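Local coordinates for DUF3845 domain-containing protein (Bacteroides thetaiotaomicron VPI-5482, PDB 3GF6) that is of unknown function but is an all-beta bacterial lipoprotein, probably a distant relative of the C1q/TNF-like proteins, at residues Leu207-Asp210 with Lys211-Phe215. Residues are numbered along the deposited sequence; the frame is centred on the assembly and turned at random.
With EDO (1,2-ethanediol), chain F; EDO (1,2-ethanediol), chain G.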
loop_
_atom_site.group_PDB
_atom_site.type_symbol
_atom_site.label_atom_id
_atom_site.label_comp_id
_atom_site.label_asym_id
_atom_site.label_seq_id
_atom_site.Cartn_x
_atom_site.Cartn_y
_atom_site.Cartn_z
ATOM N N LEU A 207 6.216 -3.939 -10.400
ATOM C CA LEU A 207 6.341 -3.905 -8.967
ATOM C C LEU A 207 6.714 -5.319 -8.553
ATOM O O LEU A 207 5.860 -6.229 -8.621
ATOM C CB LEU A 207 5.048 -3.452 -8.255
ATOM C CG LEU A 207 5.125 -3.343 -6.715
ATOM C CD1 LEU A 207 6.061 -2.145 -6.369
ATOM C CD2 LEU A 207 3.776 -3.182 -6.048
ATOM N N ARG A 208 7.959 -5.494 -8.119
ATOM C CA ARG A 208 8.382 -6.767 -7.481
ATOM C C ARG A 208 8.021 -6.790 -6.011
ATOM O O ARG A 208 8.318 -5.850 -5.272
ATOM C CB ARG A 208 9.862 -7.027 -7.665
ATOM C CG ARG A 208 10.286 -8.399 -7.120
ATOM C CD ARG A 208 11.749 -8.679 -7.301
ATOM N NE ARG A 208 12.608 -7.748 -6.589
ATOM C CZ ARG A 208 13.317 -6.755 -7.141
ATOM N NH1 ARG A 208 13.275 -6.509 -8.451
ATOM N NH2 ARG A 208 14.077 -5.991 -6.362
ATOM N N ILE A 209 7.333 -7.855 -5.581
ATOM C CA ILE A 209 7.059 -8.091 -4.165
ATOM C C ILE A 209 7.943 -9.295 -3.819
ATOM O O ILE A 209 7.787 -10.400 -4.403
ATOM C CB ILE A 209 5.589 -8.413 -3.892
ATOM C CG1 ILE A 209 4.710 -7.212 -4.266
ATOM C CG2 ILE A 209 5.389 -8.899 -2.427
ATOM C CD1 ILE A 209 4.960 -5.903 -3.408
ATOM N N ASP A 210 8.899 -9.045 -2.923
ATOM C CA ASP A 210 9.871 -10.068 -2.533
ATOM C C ASP A 210 9.196 -11.062 -1.603
ATOM O O ASP A 210 8.245 -10.744 -0.855
ATOM C CB ASP A 210 11.108 -9.476 -1.861
ATOM C CG ASP A 210 12.044 -8.744 -2.842
ATOM O OD1 ASP A 210 11.772 -8.649 -4.032
ATOM O OD2 ASP A 210 13.072 -8.226 -2.391
ATOM N N LYS A 211 9.746 -12.260 -1.604
ATOM C CA LYS A 211 9.186 -13.386 -0.852
ATOM C C LYS A 211 9.113 -13.146 0.659
ATOM O O LYS A 211 8.316 -13.770 1.322
ATOM C CB LYS A 211 9.964 -14.668 -1.170
ATOM C CG LYS A 211 11.238 -14.864 -0.431
ATOM C CD LYS A 211 11.985 -16.117 -0.930
ATOM C CE LYS A 211 13.270 -15.771 -1.646
ATOM N NZ LYS A 211 14.255 -15.083 -0.743
ATOM N N GLU A 212 9.939 -12.236 1.193
ATOM C CA GLU A 212 9.932 -11.903 2.610
ATOM C C GLU A 212 8.684 -11.108 3.036
ATOM O O GLU A 212 8.410 -10.998 4.212
ATOM C CB GLU A 212 11.164 -11.072 2.986
ATOM C CG GLU A 212 12.503 -11.814 2.932
ATOM C CD GLU A 212 13.107 -11.965 1.551
ATOM O OE1 GLU A 212 12.621 -11.435 0.526
ATOM O OE2 GLU A 212 14.105 -12.676 1.494
ATOM N N SER A 213 7.930 -10.549 2.088
ATOM C CA SER A 213 6.778 -9.740 2.422
ATOM C C SER A 213 5.706 -10.617 3.061
ATOM O O SER A 213 5.483 -11.754 2.642
ATOM C CB SER A 213 6.232 -9.023 1.197
ATOM O OG SER A 213 7.205 -8.210 0.562
ATOM N N TYR A 214 5.074 -10.083 4.101
ATOM C CA TYR A 214 3.975 -10.760 4.795
ATOM C C TYR A 214 3.110 -9.756 5.536
ATOM O O TYR A 214 3.527 -8.625 5.803
ATOM C CB TYR A 214 4.488 -11.808 5.804
ATOM C CG TYR A 214 5.043 -11.244 7.079
ATOM C CD1 TYR A 214 4.216 -11.030 8.180
ATOM C CD2 TYR A 214 6.387 -10.919 7.182
ATOM C CE1 TYR A 214 4.709 -10.497 9.367
ATOM C CE2 TYR A 214 6.920 -10.407 8.353
ATOM C CZ TYR A 214 6.065 -10.176 9.441
ATOM O OH TYR A 214 6.574 -9.710 10.599
ATOM N N PHE A 215 1.929 -10.214 5.916
ATOM C CA PHE A 215 0.970 -9.394 6.626
ATOM C C PHE A 215 0.257 -10.259 7.624
ATOM O O PHE A 215 -0.247 -11.302 7.254
ATOM C CB PHE A 215 -0.045 -8.830 5.625
ATOM C CG PHE A 215 -1.143 -8.066 6.270
ATOM C CD1 PHE A 215 -0.971 -6.720 6.563
ATOM C CD2 PHE A 215 -2.308 -8.698 6.688
ATOM C CE1 PHE A 215 -1.985 -6.011 7.208
ATOM C CE2 PHE A 215 -3.306 -8.003 7.352
ATOM C CZ PHE A 215 -3.155 -6.667 7.602
HETATM C C1 EDO F . 12.969 -6.426 -12.425
HETATM O O1 EDO F . 13.971 -6.088 -11.447
HETATM C C2 EDO F . 11.693 -6.842 -11.705
HETATM O O2 EDO F . 11.984 -7.777 -10.648
HETATM C C1 EDO G . 6.958 -6.712 11.677
HETATM O O1 EDO G . 7.755 -7.156 10.574
HETATM C C2 EDO G . 7.848 -6.761 12.922
HETATM O O2 EDO G . 7.464 -7.860 13.748
#
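Ser213 folds back on Asp210 to close a type I beta turn, and both of its donors converge on one carbonyl oxygen. The backbone N of Ser213 lies 3.0 Å from Asp210 O in a nearly straight bond (167°), coming from above the carbonyl plane, while Ser213 OG reaches the same oxygen at 3.1 Å, tilted 18° from that plane. The hydroxyl gets there because OG sits beside its own backbone N, chi1 -57°; it is also hydrogen-bonded to the backbone N of Lys119. Beneath the turn, Ile209 CG2 packs against Ser213 OG at 3.6 Å, and this buried side is the snug one. The outer side is looser: Lys211 NZ makes a weak 3.3 Å salt bridge to Glu212 OE2, while Glu212 OE1 rests 3.4 Å from Asp210 CB. Asp210 OD1 offers its syn lone pair to Arg208 NE at 2.8 Å, almost in the guanidinium plane, and OD2 pairs with Lys119, which probably offsets the nearby Glu212 charge. A leucine in place of Arg208 would probably leave Asp210 OD1 and the carboxylate of Glu121 without their charged mate, with Asp210 then relying more on Lys119. The turn interrupts the long strand 203-219, whose earlier part runs between strands 40-46 and 112-123; beyond it, Tyr214 bonds through its backbone to Arg117 and its side chain touches Phe35 of strand 29-35.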